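Local structure of hydrolase, haloacid dehalogenase-like family (Streptococcus pneumoniae, 2FI1) at residues Val44-Ala47 and Leu48-Ser51; Val111-Ile114 and Leu115-Ser119; Thr118-Ala121 and Ala122-Thr125. The protein is probably a hydrolase of the haloacid dehalogenase-like family whose substrate is not established, and it holds a calcium ion in the crystal. All coordinates share one frame; numbering follows the deposited sequence.

Interaction 1 (Val44-Ala47 and Leu48-Ser51); sequences VYQA and LKVS
Y45 and K49 meet one turn apart near the end of helix 41-50. The helix belongs to the all-helical insert that follows strand 8-11, consistent with the cap module of haloacid dehalogenase-like enzymes. CD of K49 is the touching atom and lies 3.7 Å from CE2 of Y45. The lysine stem slants across the tyrosine side chain. The CG of Y45 is anti to its own N (chi1 -170°), while the bend of K49 at chi3 (83°) places NZ where two waters reach it. One lies in the plane of the Y45 ring, gives a hydrogen bond to OH and accepts one from NZ. The other links NZ to the amide oxygen OE1 of Q46, which it reaches at 2.8 Å.

Another side of the helix is apolar. V44 and L48 lie alongside each other and point the same way, with CG1 of V44 3.9 Å from CD1 of L48. L48 N is hydrogen-bonded to V44 O. At the last turn V50 N bonds to Q46 O and weakly to A47 O.

Outside the turn, V44 rests on F28 of helix 20-34, and A47 and L48 pack on A55 of helix 52-59. The hydroxyl of Y45 is also hydrogen-bonded to D19. S51 N returns to A47 O at 3.1 Å. S51 is also the N-cap of helix 52-59 and bonds through OG to F54 N in its first turn.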
ATOM      1  N   VAL A  44     -18.058   3.866  -3.916  1.00  8.30           N
ATOM      2  CA  VAL A  44     -17.677   2.629  -3.245  1.00  8.38           C
ATOM      3  C   VAL A  44     -16.210   2.689  -2.805  1.00  8.29           C
ATOM      4  O   VAL A  44     -15.877   2.312  -1.677  1.00  8.43           O
ATOM      5  CB  VAL A  44     -17.954   1.412  -4.143  1.00  8.51           C
ATOM      6  CG1 VAL A  44     -17.325   0.146  -3.585  1.00  8.94           C
ATOM      7  CG2 VAL A  44     -19.462   1.213  -4.301  1.00  9.80           C
ATOM      8  N   TYR A  45     -15.349   3.197  -3.672  1.00  8.29           N
ATOM      9  CA  TYR A  45     -13.926   3.316  -3.385  1.00  8.26           C
ATOM     10  C   TYR A  45     -13.712   4.198  -2.158  1.00  8.91           C
ATOM     11  O   TYR A  45     -12.976   3.843  -1.229  1.00  8.75           O
ATOM     12  CB  TYR A  45     -13.239   3.888  -4.634  1.00  8.66           C
ATOM     13  CG  TYR A  45     -11.733   3.880  -4.669  1.00  8.48           C
ATOM     14  CD1 TYR A  45     -11.045   2.943  -5.423  1.00  8.89           C
ATOM     15  CD2 TYR A  45     -10.993   4.836  -3.997  1.00  9.83           C
ATOM     16  CE1 TYR A  45      -9.669   2.954  -5.490  1.00  9.18           C
ATOM     17  CE2 TYR A  45      -9.615   4.844  -4.050  1.00 10.13           C
ATOM     18  CZ  TYR A  45      -8.960   3.903  -4.802  1.00  9.49           C
ATOM     19  OH  TYR A  45      -7.584   3.941  -4.841  1.00 11.29           O
ATOM     20  N   GLN A  46     -14.359   5.358  -2.135  1.00  8.28           N
ATOM     21  CA  GLN A  46     -14.210   6.265  -1.012  1.00  8.63           C
ATOM     22  C   GLN A  46     -14.755   5.653   0.266  1.00  8.57           C
ATOM     23  O   GLN A  46     -14.151   5.797   1.337  1.00  9.12           O
ATOM     24  CB  GLN A  46     -14.887   7.609  -1.319  1.00  9.06           C
ATOM     25  CG  GLN A  46     -14.861   8.625  -0.177  1.00 10.77           C
ATOM     26  CD  GLN A  46     -13.474   8.990   0.274  1.00 16.98           C
ATOM     27  OE1 GLN A  46     -12.516   8.952  -0.511  1.00 17.31           O
ATOM     28  NE2 GLN A  46     -13.350   9.356   1.560  1.00 20.50           N
ATOM     29  N   ALA A  47     -15.892   4.974   0.173  1.00  8.22           N
ATOM     30  CA  ALA A  47     -16.473   4.333   1.351  1.00  8.49           C
ATOM     31  C   ALA A  47     -15.541   3.270   1.928  1.00  8.82           C
ATOM     32  O   ALA A  47     -15.373   3.192   3.150  1.00  9.37           O
ATOM     33  CB  ALA A  47     -17.812   3.734   1.032  1.00  8.57           C
ATOM     34  N   LEU A  48     -14.969   2.435   1.070  1.00  8.61           N
ATOM     35  CA  LEU A  48     -14.011   1.418   1.522  1.00  9.09           C
ATOM     36  C   LEU A  48     -12.778   2.044   2.162  1.00 10.22           C
ATOM     37  O   LEU A  48     -12.221   1.496   3.115  1.00 10.24           O
ATOM     38  CB  LEU A  48     -13.631   0.486   0.372  1.00  8.93           C
ATOM     39  CG  LEU A  48     -14.757  -0.462  -0.046  1.00  8.60           C
ATOM     40  CD1 LEU A  48     -14.413  -1.108  -1.361  1.00  8.90           C
ATOM     41  CD2 LEU A  48     -14.998  -1.527   1.029  1.00  9.28           C
ATOM     42  N   LYS A  49     -12.362   3.208   1.670  1.00 10.82           N
ATOM     43  CA  LYS A  49     -11.219   3.921   2.252  1.00 12.46           C
ATOM     44  C   LYS A  49     -11.506   4.381   3.673  1.00 12.14           C
ATOM     45  O   LYS A  49     -10.571   4.515   4.486  1.00 13.91           O
ATOM     46  CB  LYS A  49     -10.822   5.127   1.396  1.00 12.91           C
ATOM     47  CG  LYS A  49     -10.057   4.780   0.160  1.00 15.41           C
ATOM     48  CD  LYS A  49      -9.522   6.029  -0.550  1.00 16.80           C
ATOM     49  CE  LYS A  49      -8.228   6.532   0.039  1.00 20.31           C
ATOM     50  NZ  LYS A  49      -7.744   7.769  -0.654  1.00 22.85           N
ATOM     51  N   VAL A  50     -12.772   4.641   3.979  1.00 11.35           N
ATOM     52  CA  VAL A  50     -13.193   4.889   5.356  1.00 11.52           C
ATOM     53  C   VAL A  50     -13.048   3.572   6.127  1.00 11.10           C
ATOM     54  O   VAL A  50     -12.175   3.450   7.000  1.00 11.73           O
ATOM     55  CB  VAL A  50     -14.634   5.442   5.447  1.00 11.87           C
ATOM     56  CG1 VAL A  50     -15.091   5.566   6.900  1.00 12.36           C
ATOM     57  CG2 VAL A  50     -14.736   6.801   4.726  1.00 12.55           C
ATOM     58  N   SER A  51     -13.892   2.594   5.809  1.00 10.06           N
ATOM     59  CA  SER A  51     -13.789   1.251   6.408  1.00  9.94           C
ATOM     60  C   SER A  51     -14.745   0.321   5.705  1.00  9.56           C
ATOM     61  O   SER A  51     -15.723   0.752   5.082  1.00  9.49           O
ATOM     62  CB  SER A  51     -14.125   1.280   7.898  1.00 10.28           C
ATOM     63  OG  SER A  51     -15.520   1.395   8.124  1.00 10.85           O
TER
HETATM   64  O   HOH W   1      -6.531   6.328  -3.269  1.00 34.14           O
HETATM   65  O   HOH W   2      -9.945   9.724   0.241  1.00 36.82           O

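Interaction 2 (Val111-Ile114 and Leu115-Ser119); sequences VLEI and LEKTS
The peptide carbonyl of I114 is gripped by T118 from opposite faces of its plane. T118 OG1 donates to I114 O at 2.8 Å, tilted 28° out of that plane. T118 N comes from the other face and reaches the same oxygen at 3.0 Å. The hydroxyl gets there because chi1 of T118 (59°) sets OG1 between the backbone N and the carbonyl carbon. T118 thus spends both its N-H and its hydroxyl on one acceptor in the last turn.

The E113 carboxylate lies near K117 without a salt bridge. The two side chains run side by side and point the same way. OE1 of E113 stays 4.1 Å from NZ of K117, so any attraction is probably modest. Bends at chi3 and chi4 curl the lysine back, leaving NZ beside CB of E113, 3.9 Å away. The end of E116 leads away from residues 111-114. Its OE2 and L112 O are joined by one water, which donates to both.

The helix, 110-117, is the crossover of a beta-alpha-beta unit between strands 100-104 and 124-128. Its inner side is V111 and L115, packed alongside each other; both also touch L103 and V127 of those strands. CG1 of V111 lies 4.2 Å from CD1 of L115. I114 packs on P81.

The helix closes in a Schellman motif. S119 takes a positive phi (56°), and its N bonds back to E116 O at 3.0 Å. The next residue, I120, probably completes the motif through N to L115 O.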
ATOM      1  N   VAL A 111       2.260 -10.612   1.658  1.00 15.85           N
ATOM      2  CA  VAL A 111       2.915  -9.454   1.047  1.00 15.78           C
ATOM      3  C   VAL A 111       3.839  -9.924  -0.057  1.00 15.11           C
ATOM      4  O   VAL A 111       3.893  -9.330  -1.131  1.00 14.99           O
ATOM      5  CB  VAL A 111       3.719  -8.642   2.107  1.00 15.65           C
ATOM      6  CG1 VAL A 111       4.682  -7.641   1.444  1.00 16.56           C
ATOM      7  CG2 VAL A 111       2.762  -7.913   3.040  1.00 16.45           C
ATOM      8  N   LEU A 112       4.571 -10.998   0.201  1.00 13.77           N
ATOM      9  CA  LEU A 112       5.592 -11.421  -0.728  1.00 13.43           C
ATOM     10  C   LEU A 112       4.952 -11.898  -2.026  1.00 13.07           C
ATOM     11  O   LEU A 112       5.481 -11.632  -3.106  1.00 12.64           O
ATOM     12  CB  LEU A 112       6.485 -12.483  -0.100  1.00 13.37           C
ATOM     13  CG  LEU A 112       7.098 -12.105   1.259  1.00 14.94           C
ATOM     14  CD1 LEU A 112       8.044 -13.202   1.726  1.00 15.62           C
ATOM     15  CD2 LEU A 112       7.800 -10.766   1.226  1.00 16.79           C
ATOM     16  N   GLU A 113       3.813 -12.581  -1.921  1.00 12.34           N
ATOM     17  CA  GLU A 113       3.061 -13.027  -3.102  1.00 12.96           C
ATOM     18  C   GLU A 113       2.577 -11.861  -3.946  1.00 11.36           C
ATOM     19  O   GLU A 113       2.608 -11.912  -5.170  1.00 10.58           O
ATOM     20  CB  GLU A 113       1.833 -13.845  -2.689  1.00 13.72           C
ATOM     21  CG  GLU A 113       2.133 -15.144  -1.948  1.00 16.15           C
ATOM     22  CD  GLU A 113       0.893 -15.777  -1.322  1.00 17.63           C
ATOM     23  OE1 GLU A 113      -0.246 -15.363  -1.653  1.00 23.48           O
ATOM     24  OE2 GLU A 113       1.060 -16.692  -0.490  1.00 23.32           O
ATOM     25  N   ILE A 114       2.106 -10.812  -3.292  1.00 10.08           N
ATOM     26  CA  ILE A 114       1.642  -9.627  -4.000  1.00  9.94           C
ATOM     27  C   ILE A 114       2.779  -8.988  -4.799  1.00  9.30           C
ATOM     28  O   ILE A 114       2.583  -8.582  -5.942  1.00  9.02           O
ATOM     29  CB  ILE A 114       1.041  -8.589  -3.026  1.00 10.13           C
ATOM     30  CG1 ILE A 114      -0.202  -9.172  -2.341  1.00 12.58           C
ATOM     31  CG2 ILE A 114       0.703  -7.275  -3.735  1.00 11.12           C
ATOM     32  CD1 ILE A 114      -1.373  -9.438  -3.254  1.00 14.70           C
ATOM     33  N   LEU A 115       3.963  -8.905  -4.206  1.00  8.90           N
ATOM     34  CA  LEU A 115       5.123  -8.324  -4.888  1.00  8.91           C
ATOM     35  C   LEU A 115       5.546  -9.152  -6.101  1.00  9.19           C
ATOM     36  O   LEU A 115       6.014  -8.605  -7.103  1.00  8.96           O
ATOM     37  CB  LEU A 115       6.291  -8.193  -3.915  1.00  8.82           C
ATOM     38  CG  LEU A 115       6.043  -7.330  -2.677  1.00  9.93           C
ATOM     39  CD1 LEU A 115       7.285  -7.274  -1.803  1.00 10.29           C
ATOM     40  CD2 LEU A 115       5.614  -5.928  -3.080  1.00 11.31           C
ATOM     41  N   GLU A 116       5.387 -10.465  -6.019  1.00  9.59           N
ATOM     42  CA  GLU A 116       5.658 -11.340  -7.157  1.00 10.87           C
ATOM     43  C   GLU A 116       4.612 -11.164  -8.260  1.00 10.79           C
ATOM     44  O   GLU A 116       4.947 -11.014  -9.441  1.00 11.33           O
ATOM     45  CB  GLU A 116       5.685 -12.806  -6.711  1.00 11.79           C
ATOM     46  CG  GLU A 116       6.860 -13.184  -5.837  1.00 14.87           C
ATOM     47  CD  GLU A 116       8.206 -13.040  -6.521  1.00 17.64           C
ATOM     48  OE1 GLU A 116       8.265 -13.099  -7.769  1.00 20.17           O
ATOM     49  OE2 GLU A 116       9.213 -12.887  -5.798  1.00 21.80           O
ATOM     50  N   LYS A 117       3.337 -11.179  -7.889  1.00 10.81           N
ATOM     51  CA  LYS A 117       2.269 -11.066  -8.871  1.00 11.18           C
ATOM     52  C   LYS A 117       2.308  -9.737  -9.617  1.00 11.03           C
ATOM     53  O   LYS A 117       1.922  -9.676 -10.786  1.00 11.69           O
ATOM     54  CB  LYS A 117       0.903 -11.237  -8.204  1.00 11.96           C
ATOM     55  CG  LYS A 117       0.586 -12.662  -7.808  1.00 14.10           C
ATOM     56  CD  LYS A 117      -0.841 -12.772  -7.304  1.00 18.50           C
ATOM     57  CE  LYS A 117      -0.899 -13.102  -5.840  1.00 22.19           C
ATOM     58  NZ  LYS A 117      -0.560 -14.540  -5.649  1.00 25.27           N
ATOM     59  N   THR A 118       2.765  -8.679  -8.950  1.00  9.73           N
ATOM     60  CA  THR A 118       2.865  -7.351  -9.566  1.00  9.03           C
ATOM     61  C   THR A 118       4.254  -7.055 -10.143  1.00  9.28           C
ATOM     62  O   THR A 118       4.499  -5.948 -10.637  1.00  9.38           O
ATOM     63  CB  THR A 118       2.490  -6.246  -8.563  1.00  9.09           C
ATOM     64  OG1 THR A 118       3.355  -6.315  -7.432  1.00  8.19           O
ATOM     65  CG2 THR A 118       1.046  -6.390  -8.110  1.00  9.16           C
ATOM     66  N   SER A 119       5.143  -8.040 -10.086  1.00  8.65           N
ATOM     67  CA  SER A 119       6.482  -7.942 -10.678  1.00  8.82           C
ATOM     68  C   SER A 119       7.285  -6.753 -10.158  1.00  8.65           C
ATOM     69  O   SER A 119       8.029  -6.121 -10.912  1.00  8.72           O
ATOM     70  CB  SER A 119       6.388  -7.911 -12.210  1.00  9.67           C
ATOM     71  OG  SER A 119       5.735  -9.081 -12.669  1.00 10.46           O
TER
HETATM   72  O   HOH W   3       8.210 -11.592  -3.188  1.00 20.49           O
HETATM   73  O   HOH W   4       2.529 -15.139  -6.146  1.00 41.14           O

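Interaction 3 (Thr118-Ala121 and Ala122-Thr125)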
ATOM      1  N   THR A 118       2.765  -8.679  -8.950  1.00  9.73           N
ATOM      2  CA  THR A 118       2.865  -7.351  -9.566  1.00  9.03           C
ATOM      3  C   THR A 118       4.254  -7.055 -10.143  1.00  9.28           C
ATOM      4  O   THR A 118       4.499  -5.948 -10.637  1.00  9.38           O
ATOM      5  CB  THR A 118       2.490  -6.246  -8.563  1.00  9.09           C
ATOM      6  OG1 THR A 118       3.355  -6.315  -7.432  1.00  8.19           O
ATOM      7  CG2 THR A 118       1.046  -6.390  -8.110  1.00  9.16           C
ATOM      8  N   SER A 119       5.143  -8.040 -10.086  1.00  8.65           N
ATOM      9  CA  SER A 119       6.482  -7.942 -10.678  1.00  8.82           C
ATOM     10  C   SER A 119       7.285  -6.753 -10.158  1.00  8.65           C
ATOM     11  O   SER A 119       8.029  -6.121 -10.912  1.00  8.72           O
ATOM     12  CB  SER A 119       6.388  -7.911 -12.210  1.00  9.67           C
ATOM     13  OG  SER A 119       5.735  -9.081 -12.669  1.00 10.46           O
ATOM     14  N   ILE A 120       7.164  -6.457  -8.870  1.00  8.52           N
ATOM     15  CA  ILE A 120       8.057  -5.470  -8.253  1.00  8.22           C
ATOM     16  C   ILE A 120       8.936  -6.038  -7.130  1.00  8.05           C
ATOM     17  O   ILE A 120       9.698  -5.304  -6.518  1.00  7.44           O
ATOM     18  CB  ILE A 120       7.305  -4.204  -7.785  1.00  8.27           C
ATOM     19  CG1 ILE A 120       6.242  -4.538  -6.734  1.00  9.12           C
ATOM     20  CG2 ILE A 120       6.700  -3.487  -8.990  1.00  8.79           C
ATOM     21  CD1 ILE A 120       5.653  -3.310  -6.058  1.00  9.32           C
ATOM     22  N   ALA A 121       8.891  -7.351  -6.903  1.00  8.20           N
ATOM     23  CA  ALA A 121       9.718  -7.963  -5.862  1.00  8.55           C
ATOM     24  C   ALA A 121      11.201  -7.650  -6.061  1.00  8.15           C
ATOM     25  O   ALA A 121      11.947  -7.441  -5.094  1.00  9.08           O
ATOM     26  CB  ALA A 121       9.502  -9.469  -5.820  1.00  8.57           C
ATOM     27  N   ALA A 122      11.621  -7.610  -7.323  1.00  8.50           N
ATOM     28  CA  ALA A 122      13.024  -7.385  -7.657  1.00  8.30           C
ATOM     29  C   ALA A 122      13.565  -6.048  -7.177  1.00  8.05           C
ATOM     30  O   ALA A 122      14.780  -5.882  -7.081  1.00  9.02           O
ATOM     31  CB  ALA A 122      13.236  -7.517  -9.160  1.00  8.69           C
ATOM     32  N   TYR A 123      12.686  -5.098  -6.863  1.00  7.67           N
ATOM     33  CA  TYR A 123      13.141  -3.779  -6.446  1.00  7.51           C
ATOM     34  C   TYR A 123      13.623  -3.688  -5.008  1.00  7.65           C
ATOM     35  O   TYR A 123      14.369  -2.775  -4.680  1.00  7.88           O
ATOM     36  CB  TYR A 123      12.060  -2.716  -6.691  1.00  7.57           C
ATOM     37  CG  TYR A 123      11.986  -2.355  -8.145  1.00  6.55           C
ATOM     38  CD1 TYR A 123      13.002  -1.606  -8.727  1.00  7.37           C
ATOM     39  CD2 TYR A 123      10.961  -2.825  -8.962  1.00  7.53           C
ATOM     40  CE1 TYR A 123      12.972  -1.304 -10.071  1.00  6.99           C
ATOM     41  CE2 TYR A 123      10.934  -2.521 -10.325  1.00  7.82           C
ATOM     42  CZ  TYR A 123      11.943  -1.771 -10.860  1.00  7.79           C
ATOM     43  OH  TYR A 123      11.912  -1.497 -12.207  1.00  8.42           O
ATOM     44  N   PHE A 124      13.208  -4.617  -4.140  1.00  7.63           N
ATOM     45  CA  PHE A 124      13.383  -4.416  -2.707  1.00  7.99           C
ATOM     46  C   PHE A 124      14.604  -5.092  -2.154  1.00  8.72           C
ATOM     47  O   PHE A 124      14.773  -6.294  -2.288  1.00  9.45           O
ATOM     48  CB  PHE A 124      12.120  -4.848  -1.963  1.00  7.67           C
ATOM     49  CG  PHE A 124      10.935  -4.037  -2.366  1.00  7.47           C
ATOM     50  CD1 PHE A 124      10.741  -2.769  -1.847  1.00  8.26           C
ATOM     51  CD2 PHE A 124      10.075  -4.487  -3.346  1.00  8.89           C
ATOM     52  CE1 PHE A 124       9.691  -1.984  -2.261  1.00  8.87           C
ATOM     53  CE2 PHE A 124       9.017  -3.698  -3.772  1.00 10.03           C
ATOM     54  CZ  PHE A 124       8.829  -2.435  -3.219  1.00  9.64           C
ATOM     55  N   THR A 125      15.458  -4.297  -1.527  1.00  8.24           N
ATOM     56  CA  THR A 125      16.618  -4.823  -0.821  1.00  9.11           C
ATOM     57  C   THR A 125      16.179  -5.668   0.370  1.00  8.84           C
ATOM     58  O   THR A 125      16.738  -6.740   0.620  1.00  9.86           O
ATOM     59  CB  THR A 125      17.546  -3.682  -0.400  1.00  9.03           C
ATOM     60  OG1 THR A 125      18.054  -3.037  -1.580  1.00 10.42           O
ATOM     61  CG2 THR A 125      18.697  -4.185   0.452  1.00 10.11           C
TER
HETATM   62  O   HOH W   5      14.964  -8.237  -4.461  1.00 36.84           O
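I120 turns CG1 between its backbone N and carbonyl carbon (chi1 61°), and F124 sets CG anti to its carbonyl carbon (chi1 -62°). These two rotations bring CD1 of I120 to 4.1 Å from CE2 of F124. The two side chains run at a slant to each other. I120 O also comes 3.3 Å from CD2 of F124, at an oblique angle to the ring. A121 O lies at the edge of the same ring, near its plane. Y123 CB sits over one face, offset toward the rim.

The Y123 ring meets I120 with its edge. CA of I120 lies in the ring plane, and CB of I120 is 4.1 Å from CD2 of Y123.

The backbone is a short 3-10 turn. Y123 N bonds to I120 O at 3.0 Å, and F124 N to A121 O at 3.2 Å. A water donates to A121 O and to F124 O, tying the turn to the strand that follows.

The turn links helix 110-117 to strand 124-128. I120, A121 and F124 all rest on L115 of that helix, and F124 also touches H101 and L103 of strand 100-104. On helix 87-96, I120 and Y123 pack against L91, and Y123 OH is hydrogen-bonded to E92.

How the interactions relate
Interactions 2 and 3 are consecutive: they share T118 and S119, with centres about 8 Å apart. L115 O probably also bonds to A121 N, and CD2 of L115 packs on CE2 of F124. Interaction 1 is separate, its nearest atoms about 14 Å from either. It lies in the helical insert, while the others lie beside strand 124-128, an outermost strand of the parallel sheet. Interactions 1 and 2 are helix ends, each with a buried apolar side and a water-bridged polar side. Their endings differ: a serine N-cap starts another helix in 1, a Schellman turn ends 2. Interaction 3 is a surface 3-10 turn with aromatic rings near its carbonyl oxygens.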